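Local coordinates for uncharacterized protein (Sinorhizobium meliloti, PDB 3U5R) that is of unknown function but has the fold of the AhpC/TSA family of thioredoxin-like proteins, and so is possibly an antioxidant oxidoreductase, at residues 28-33 / 140-145; 41-46 / 126-131; 96-101 / 133-138. One frame throughout, in Å; residues are numbered along the deposited sequence.

Contact 1: residues 28-33 / 140-145; sequences QSNSIT and GAACTP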
loop_
_atom_site.group_PDB
_atom_site.type_symbol
_atom_site.label_atom_id
_atom_site.label_comp_id
_atom_site.label_asym_id
_atom_site.label_seq_id
_atom_site.Cartn_x
_atom_site.Cartn_y
_atom_site.Cartn_z
ATOM N N GLN A 28 13.523 -4.934 4.412
ATOM C CA GLN A 28 13.332 -3.726 3.628
ATOM C C GLN A 28 12.603 -4.052 2.348
ATOM O O GLN A 28 12.742 -5.152 1.812
ATOM C CB GLN A 28 14.672 -3.113 3.184
ATOM C CG GLN A 28 15.664 -2.823 4.254
ATOM C CD GLN A 28 16.753 -1.830 3.777
ATOM O OE1 GLN A 28 17.140 -1.823 2.594
ATOM N NE2 GLN A 28 17.221 -0.974 4.694
ATOM N N SER A 29 11.922 -3.060 1.798
ATOM C CA SER A 29 11.305 -3.220 0.485
ATOM C C SER A 29 12.456 -3.485 -0.522
ATOM O O SER A 29 13.626 -3.137 -0.237
ATOM C CB SER A 29 10.519 -1.984 0.107
ATOM O OG SER A 29 11.278 -0.808 0.351
ATOM N N ASN A 30 12.120 -4.123 -1.635
ATOM C CA ASN A 30 13.044 -4.299 -2.759
ATOM C C ASN A 30 13.418 -3.017 -3.502
ATOM O O ASN A 30 12.671 -2.033 -3.454
ATOM C CB ASN A 30 12.467 -5.308 -3.751
ATOM C CG ASN A 30 12.430 -6.748 -3.186
ATOM O OD1 ASN A 30 13.339 -7.161 -2.447
ATOM N ND2 ASN A 30 11.415 -7.533 -3.587
ATOM N N SER A 31 14.569 -3.033 -4.211
ATOM C CA SER A 31 14.940 -1.972 -5.182
ATOM C C SER A 31 14.261 -2.239 -6.486
ATOM O O SER A 31 14.701 -3.060 -7.297
ATOM C CB SER A 31 16.420 -1.942 -5.485
ATOM O OG SER A 31 17.089 -1.921 -4.247
ATOM N N ILE A 32 13.185 -1.545 -6.701
ATOM C CA ILE A 32 12.410 -1.755 -7.889
ATOM C C ILE A 32 12.718 -0.547 -8.721
ATOM O O ILE A 32 12.716 0.599 -8.224
ATOM C CB ILE A 32 10.895 -1.790 -7.555
ATOM C CG1 ILE A 32 10.591 -2.864 -6.478
ATOM C CG2 ILE A 32 10.078 -1.967 -8.836
ATOM C CD1 ILE A 32 10.437 -4.300 -7.033
ATOM N N THR A 33 12.940 -0.768 -9.998
ATOM C CA THR A 33 13.359 0.313 -10.853
ATOM C C THR A 33 12.232 1.315 -11.065
ATOM O O THR A 33 11.142 0.909 -11.454
ATOM C CB THR A 33 13.854 -0.304 -12.201
ATOM O OG1 THR A 33 15.014 -1.074 -11.837
ATOM C CG2 THR A 33 14.263 0.820 -13.163
ATOM N N GLY A 140 6.515 -7.249 -6.876
ATOM C CA GLY A 140 7.772 -7.443 -6.170
ATOM C C GLY A 140 7.737 -6.797 -4.776
ATOM O O GLY A 140 8.757 -6.241 -4.334
ATOM N N ALA A 141 6.578 -6.883 -4.098
ATOM C CA ALA A 141 6.468 -6.581 -2.675
ATOM C C ALA A 141 7.255 -7.572 -1.820
ATOM O O ALA A 141 7.275 -8.797 -2.094
ATOM C CB ALA A 141 4.952 -6.555 -2.222
ATOM N N ALA A 142 7.905 -7.051 -0.783
ATOM C CA ALA A 142 8.717 -7.886 0.111
ATOM C C ALA A 142 8.282 -7.803 1.587
ATOM O O ALA A 142 8.507 -8.720 2.331
ATOM C CB ALA A 142 10.199 -7.506 0.028
ATOM N N CYS A 143 7.668 -6.690 1.997
ATOM C CA CYS A 143 7.326 -6.506 3.412
ATOM C C CYS A 143 6.029 -5.704 3.557
ATOM O O CYS A 143 5.445 -5.190 2.555
ATOM C CB CYS A 143 8.475 -5.724 4.065
ATOM S SG CYS A 143 8.721 -4.066 3.346
ATOM N N THR A 144 5.549 -5.565 4.787
ATOM C CA THR A 144 4.348 -4.738 5.015
ATOM C C THR A 144 4.819 -3.688 6.000
ATOM O O THR A 144 5.375 -4.055 7.037
ATOM C CB THR A 144 3.182 -5.585 5.620
ATOM O OG1 THR A 144 3.636 -6.153 6.854
ATOM C CG2 THR A 144 2.723 -6.747 4.613
ATOM N N PRO A 145 4.573 -2.394 5.737
ATOM C CA PRO A 145 3.884 -1.870 4.585
ATOM C C PRO A 145 4.878 -1.700 3.444
ATOM O O PRO A 145 6.055 -1.390 3.695
ATOM C CB PRO A 145 3.477 -0.496 5.032
ATOM C CG PRO A 145 4.629 -0.038 5.990
ATOM C CD PRO A 145 5.089 -1.330 6.628
HETATM O O HOH W 1 9.538 -4.251 -2.382
#
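Gly140 presents its carbonyl oxygen to the side chains of Asn30 and Ile32, and around this one atom segments 28-33 and 140-145, running in roughly opposite directions, are held together. With its positive phi, Gly140 is the C' residue of a Schellman motif ending helix 134-139. Asn30 ND2 donates to Gly140 O at 3.0 Å, with an N-H...O angle of 147°; the donor stands well above the carbonyl plane, 46° out of it. The first torsion of Asn30, with CG beside the backbone N and anti to the carbonyl carbon, sends the amide across to this oxygen. Water 1 adds a second donor, lying 2.9 Å from Gly140 O while accepting from Asn30 N at 2.7 Å, so that both the backbone and the side chain of Asn30 converge on one acceptor. Ile32 brings CD1 to within 3.7 Å of Gly140 O, an apolar neighbour for a polar group. Further along, Ala142 sets its methyl beside the Asn30 amide, CB lying 3.8 Å from ND2, and near Gln28 O as well. Both segments also bond to the C-terminal part: Ser29 to Ser198, Ala142 to Ile203. Cys143 follows with SG lodged between its own backbone N and carbonyl carbon (chi1 62°), which turns the sulfur to the other segment, SG 3.7 Å from Ser29 N. Strand 143-144, where Thr144 packs on Cys71, then leads to Pro145, whose preceding peptide is cis: an arrangement consistent with the cis-proline loop of the thioredoxin fold.

Contact 2: residues 41-46 / 126-131; sequences FVLPDA and PYLKDA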
loop_
_atom_site.group_PDB
_atom_site.type_symbol
_atom_site.label_atom_id
_atom_site.label_comp_id
_atom_site.label_asym_id
_atom_site.label_seq_id
_atom_site.Cartn_x
_atom_site.Cartn_y
_atom_site.Cartn_z
ATOM N N PHE A 41 -4.309 -6.562 -11.905
ATOM C CA PHE A 41 -4.700 -7.618 -10.952
ATOM C C PHE A 41 -6.209 -7.698 -11.011
ATOM O O PHE A 41 -6.871 -6.820 -11.589
ATOM C CB PHE A 41 -4.284 -7.224 -9.510
ATOM C CG PHE A 41 -4.718 -5.794 -9.117
ATOM C CD1 PHE A 41 -6.005 -5.533 -8.667
ATOM C CD2 PHE A 41 -3.835 -4.730 -9.235
ATOM C CE1 PHE A 41 -6.401 -4.224 -8.310
ATOM C CE2 PHE A 41 -4.213 -3.415 -8.926
ATOM C CZ PHE A 41 -5.525 -3.165 -8.456
ATOM N N VAL A 42 -6.768 -8.721 -10.383
ATOM C CA VAL A 42 -8.200 -8.755 -10.082
ATOM C C VAL A 42 -8.271 -9.304 -8.662
ATOM O O VAL A 42 -7.761 -10.388 -8.397
ATOM C CB VAL A 42 -8.958 -9.628 -11.100
ATOM C CG1 VAL A 42 -8.231 -10.962 -11.296
ATOM C CG2 VAL A 42 -10.384 -9.846 -10.658
ATOM N N LEU A 43 -8.881 -8.566 -7.726
ATOM C CA LEU A 43 -8.778 -8.970 -6.304
ATOM C C LEU A 43 -10.068 -8.578 -5.608
ATOM O O LEU A 43 -10.657 -7.590 -5.961
ATOM C CB LEU A 43 -7.648 -8.153 -5.624
ATOM C CG LEU A 43 -6.198 -8.583 -5.940
ATOM C CD1 LEU A 43 -5.289 -7.638 -5.254
ATOM C CD2 LEU A 43 -5.790 -9.972 -5.536
ATOM N N PRO A 44 -10.460 -9.317 -4.565
ATOM C CA PRO A 44 -11.766 -9.106 -3.983
ATOM C C PRO A 44 -11.655 -8.300 -2.666
ATOM O O PRO A 44 -10.649 -8.448 -1.969
ATOM C CB PRO A 44 -12.231 -10.514 -3.659
ATOM C CG PRO A 44 -10.856 -11.307 -3.332
ATOM C CD PRO A 44 -9.857 -10.626 -4.271
ATOM N N ASP A 45 -12.693 -7.542 -2.327
ATOM C CA ASP A 45 -12.837 -6.968 -1.014
ATOM C C ASP A 45 -13.693 -7.896 -0.136
ATOM O O ASP A 45 -14.095 -9.045 -0.568
ATOM C CB ASP A 45 -13.333 -5.491 -1.047
ATOM C CG ASP A 45 -14.814 -5.345 -1.386
ATOM O OD1 ASP A 45 -15.528 -6.372 -1.531
ATOM O OD2 ASP A 45 -15.275 -4.173 -1.496
ATOM N N ALA A 46 -13.961 -7.495 1.104
ATOM C CA ALA A 46 -14.520 -8.529 2.027
ATOM C C ALA A 46 -16.001 -8.722 1.757
ATOM O O ALA A 46 -16.637 -9.632 2.352
ATOM C CB ALA A 46 -14.340 -8.119 3.498
ATOM N N PRO A 126 -10.311 0.849 -1.018
ATOM C CA PRO A 126 -10.497 -0.587 -1.006
ATOM C C PRO A 126 -9.283 -1.354 -0.355
ATOM O O PRO A 126 -8.105 -1.040 -0.623
ATOM C CB PRO A 126 -10.666 -0.920 -2.505
ATOM C CG PRO A 126 -9.909 0.288 -3.232
ATOM C CD PRO A 126 -10.326 1.441 -2.382
ATOM N N TYR A 127 -9.594 -2.351 0.483
ATOM C CA TYR A 127 -8.599 -3.176 1.110
ATOM C C TYR A 127 -8.907 -4.595 0.726
ATOM O O TYR A 127 -9.913 -5.170 1.136
ATOM C CB TYR A 127 -8.652 -2.940 2.634
ATOM C CG TYR A 127 -7.608 -3.632 3.437
ATOM C CD1 TYR A 127 -6.444 -4.182 2.843
ATOM C CD2 TYR A 127 -7.778 -3.782 4.822
ATOM C CE1 TYR A 127 -5.494 -4.860 3.640
ATOM C CE2 TYR A 127 -6.810 -4.424 5.619
ATOM C CZ TYR A 127 -5.695 -4.946 5.038
ATOM O OH TYR A 127 -4.784 -5.622 5.845
ATOM N N LEU A 128 -8.023 -5.172 -0.069
ATOM C CA LEU A 128 -8.337 -6.404 -0.782
ATOM C C LEU A 128 -7.490 -7.547 -0.336
ATOM O O LEU A 128 -6.360 -7.346 0.104
ATOM C CB LEU A 128 -8.029 -6.155 -2.253
ATOM C CG LEU A 128 -8.719 -4.885 -2.759
ATOM C CD1 LEU A 128 -8.375 -4.657 -4.226
ATOM C CD2 LEU A 128 -10.296 -4.951 -2.562
ATOM N N LYS A 129 -7.977 -8.767 -0.517
ATOM C CA LYS A 129 -7.158 -9.946 -0.194
ATOM C C LYS A 129 -6.477 -10.542 -1.430
ATOM O O LYS A 129 -7.189 -10.856 -2.396
ATOM C CB LYS A 129 -8.002 -11.026 0.443
ATOM C CG LYS A 129 -7.165 -12.265 0.854
ATOM C CD LYS A 129 -6.399 -11.966 2.117
ATOM C CE LYS A 129 -5.348 -13.073 2.297
ATOM N NZ LYS A 129 -4.468 -12.552 3.384
ATOM N N ASP A 130 -5.135 -10.755 -1.389
ATOM C CA ASP A 130 -4.372 -11.427 -2.509
ATOM C C ASP A 130 -4.035 -12.880 -2.085
ATOM O O ASP A 130 -2.901 -13.156 -1.700
ATOM C CB ASP A 130 -3.133 -10.561 -2.857
ATOM C CG ASP A 130 -2.086 -11.233 -3.753
ATOM O OD1 ASP A 130 -2.424 -12.004 -4.657
ATOM O OD2 ASP A 130 -0.868 -10.932 -3.556
ATOM N N ALA A 131 -5.048 -13.767 -2.107
ATOM C CA ALA A 131 -4.942 -15.129 -1.530
ATOM C C ALA A 131 -3.872 -15.978 -2.171
ATOM O O ALA A 131 -3.187 -16.672 -1.464
ATOM C CB ALA A 131 -6.352 -15.930 -1.571
HETATM O O HOH W 2 -12.437 -5.371 2.189
#
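The pyrrolidine ring of Pro44 meets Lys129 by its CD-CG side, CD lying 3.3 Å from Lys129 O, whereas the aromatic ring of Tyr127 is directed away from residues 41-46. That ring packs on Val114, Glu117 and Val118 of helix 111-121, and its hydroxyl bonds to Asn69 and Asn99. The contact thus joins a two-stranded beta hairpin (43-44 with 50-51) to strand 127-129, the outermost strand on one side of the central mixed sheet of this thioredoxin-like fold. A single direct backbone bond links them: Lys129 N donates to Pro44 O at 3.1 Å, with an N-H...O angle of 158°. Leu128 packs beside that bond with both of its methyls. CD2 presses on Asp45 CB at 3.4 Å, and CD1 reaches Leu43 CB at 3.8 Å. Leu43 answers from segment 41-46; its CG lies anti to the carbonyl carbon (chi1 -76°) and chi2, 177°, places CD1 anti to CA, while the other methyl, CD2, lies alongside the backbone of Lys129 and Asp130, beside Lys129 O and 3.6 Å from Asp130 CA. The polar ends are employed elsewhere. Asp45 OD1 accepts from Asn49 N, Lys129 NZ donates to Asn101 O, Glu109 O and Asn99 OD1, and the Asp130 carboxylate serves Ser100 and helix 134-139. Beyond Asp45, water 2 joins the two backbones, accepting from Ala46 N at 2.8 Å and donating to Tyr127 O at 2.7 Å.

Contact 3: residues 96-101 / 133-138; sequences VAINSN and QSVAKA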
loop_
_atom_site.group_PDB
_atom_site.type_symbol
_atom_site.label_atom_id
_atom_site.label_comp_id
_atom_site.label_asym_id
_atom_site.label_seq_id
_atom_site.Cartn_x
_atom_site.Cartn_y
_atom_site.Cartn_z
ATOM N N VAL A 96 -5.143 1.769 -3.182
ATOM C CA VAL A 96 -5.619 0.379 -3.067
ATOM C C VAL A 96 -4.709 -0.305 -2.131
ATOM O O VAL A 96 -3.488 -0.333 -2.414
ATOM C CB VAL A 96 -5.643 -0.355 -4.420
ATOM C CG1 VAL A 96 -4.335 -0.141 -5.165
ATOM C CG2 VAL A 96 -5.913 -1.839 -4.217
ATOM N N ALA A 97 -5.262 -0.929 -1.079
ATOM C CA ALA A 97 -4.464 -1.730 -0.178
ATOM C C ALA A 97 -4.656 -3.205 -0.379
ATOM O O ALA A 97 -5.758 -3.624 -0.666
ATOM C CB ALA A 97 -4.801 -1.362 1.311
ATOM N N ILE A 98 -3.620 -4.012 -0.153
ATOM C CA ILE A 98 -3.671 -5.436 -0.472
ATOM C C ILE A 98 -3.028 -6.215 0.698
ATOM O O ILE A 98 -1.957 -5.860 1.167
ATOM C CB ILE A 98 -2.894 -5.768 -1.787
ATOM C CG1 ILE A 98 -3.575 -5.079 -2.983
ATOM C CG2 ILE A 98 -2.849 -7.320 -2.014
ATOM C CD1 ILE A 98 -2.689 -5.083 -4.280
ATOM N N ASN A 99 -3.698 -7.236 1.168
ATOM C CA ASN A 99 -3.136 -8.067 2.214
ATOM C C ASN A 99 -2.789 -9.374 1.513
ATOM O O ASN A 99 -3.722 -10.131 1.125
ATOM C CB ASN A 99 -4.196 -8.298 3.297
ATOM C CG ASN A 99 -3.668 -9.065 4.446
ATOM O OD1 ASN A 99 -2.980 -10.102 4.273
ATOM N ND2 ASN A 99 -3.928 -8.553 5.654
ATOM N N SER A 100 -1.506 -9.649 1.316
ATOM C CA SER A 100 -1.094 -10.895 0.645
ATOM C C SER A 100 -0.611 -11.956 1.603
ATOM O O SER A 100 -0.115 -12.981 1.150
ATOM C CB SER A 100 0.059 -10.677 -0.336
ATOM O OG SER A 100 -0.296 -9.636 -1.175
ATOM N N ASN A 101 -0.779 -11.725 2.906
ATOM C CA ASN A 101 -0.220 -12.639 3.871
ATOM C C ASN A 101 -1.019 -13.980 3.967
ATOM O O ASN A 101 -2.261 -14.006 3.907
ATOM C CB ASN A 101 -0.135 -11.967 5.241
ATOM C CG ASN A 101 1.057 -11.019 5.378
ATOM O OD1 ASN A 101 1.200 -10.364 6.400
ATOM N ND2 ASN A 101 1.905 -10.941 4.384
ATOM N N GLN A 133 -1.203 -14.829 -3.649
ATOM C CA GLN A 133 0.055 -14.023 -3.580
ATOM C C GLN A 133 0.625 -13.742 -4.930
ATOM O O GLN A 133 1.729 -13.233 -5.013
ATOM C CB GLN A 133 1.125 -14.651 -2.632
ATOM C CG GLN A 133 0.433 -15.253 -1.388
ATOM C CD GLN A 133 1.404 -15.765 -0.351
ATOM O OE1 GLN A 133 2.222 -16.618 -0.662
ATOM N NE2 GLN A 133 1.331 -15.230 0.887
ATOM N N SER A 134 -0.128 -14.014 -6.000
ATOM C CA SER A 134 0.399 -13.691 -7.361
ATOM C C SER A 134 0.573 -12.153 -7.517
ATOM O O SER A 134 1.507 -11.695 -8.126
ATOM C CB SER A 134 -0.539 -14.233 -8.457
ATOM O OG SER A 134 -1.736 -13.470 -8.463
ATOM N N VAL A 135 -0.304 -11.341 -6.928
ATOM C CA VAL A 135 -0.113 -9.901 -7.094
ATOM C C VAL A 135 1.121 -9.384 -6.299
ATOM O O VAL A 135 1.908 -8.662 -6.866
ATOM C CB VAL A 135 -1.425 -9.105 -6.756
ATOM C CG1 VAL A 135 -1.207 -7.601 -6.877
ATOM C CG2 VAL A 135 -2.623 -9.689 -7.651
ATOM N N ALA A 136 1.283 -9.764 -5.033
ATOM C CA ALA A 136 2.474 -9.379 -4.301
ATOM C C ALA A 136 3.739 -9.759 -5.129
ATOM O O ALA A 136 4.701 -8.988 -5.233
ATOM C CB ALA A 136 2.484 -10.088 -2.910
ATOM N N LYS A 137 3.724 -10.958 -5.712
ATOM C CA LYS A 137 4.883 -11.380 -6.537
ATOM C C LYS A 137 5.086 -10.569 -7.801
ATOM O O LYS A 137 6.240 -10.194 -8.122
ATOM C CB LYS A 137 4.759 -12.863 -6.926
ATOM C CG LYS A 137 4.895 -13.859 -5.818
ATOM C CD LYS A 137 5.021 -15.302 -6.493
ATOM C CE LYS A 137 4.311 -16.403 -5.714
ATOM N NZ LYS A 137 4.108 -17.632 -6.589
ATOM N N ALA A 138 3.990 -10.212 -8.498
ATOM C CA ALA A 138 4.117 -9.365 -9.709
ATOM C C ALA A 138 4.616 -7.942 -9.405
ATOM O O ALA A 138 5.316 -7.380 -10.225
ATOM C CB ALA A 138 2.746 -9.289 -10.535
#
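Gln133 reaches Ser100 because its CG stands beside the backbone N (chi1 -38°) and the chain then runs extended, chi2 -174°, carrying the amide away from the helix start to the backbone at the strand end. There NE2 donates to Ser100 O at 2.7 Å, with an N-H...O angle of 159°. The approach is close to the direction of the C=O bond, and the acceptor lies nearly in the plane of the Gln133 amide. This amide is also fixed from the C-terminal part of the chain, since NE2 donates to Lys204 O and OE1 accepts from Thr206 N; a group with partners at both ends has little liberty to rotate. Ser100 turns its hydroxyl the same way about CA-CB, OG anti to the carbonyl carbon, and so brings it to the Ala136 methyl, 3.3 Å from CB. The setting is the thioredoxin fold: strand 93-99, in the interior of the central sheet, ends here, and helix 134-139 starts over that end, with Gln133 at the N-cap position. Asp130 is shared by both sides, OD2 bonded to Ser100 OG and accepting from Ala136 N, OD1 accepting from Val135 N, and its charge would probably be favoured by the positive end of the helix dipole. Deeper in, Ile98 and Val135 cross at about a right angle, CD1 of the isoleucine 3.9 Å from CG1 of the valine; both lie against Leu43. On the strand side, Asn99 OD1 accepts from Asn101 N at 3.1 Å, an Asx turn that shapes the chain just where Ser100 presents its carbonyl to Gln133.

Overall arrangement
From the N terminus, residues 28-33 come first, and contact 1 closes the widest loop only when the chain arrives at 140-145. Both other contacts fall within that loop. Contact 2 starts at the hairpin strand 43-44 and closes at 126-131; before it does, the chain passes 96-101, whose partner 133-138 comes later, so contacts 2 and 3 cross. They adjoin in space, their centres about 8 Å apart, and lie on neighbouring strands, 127-129 and 93-99, of the same sheet. Contact 3 hands on to contact 1 where Ala141 N probably donates to Ala136 O at the end of helix 134-139. Together they tie the hairpin, central sheet, helix and N-terminal segment into one body.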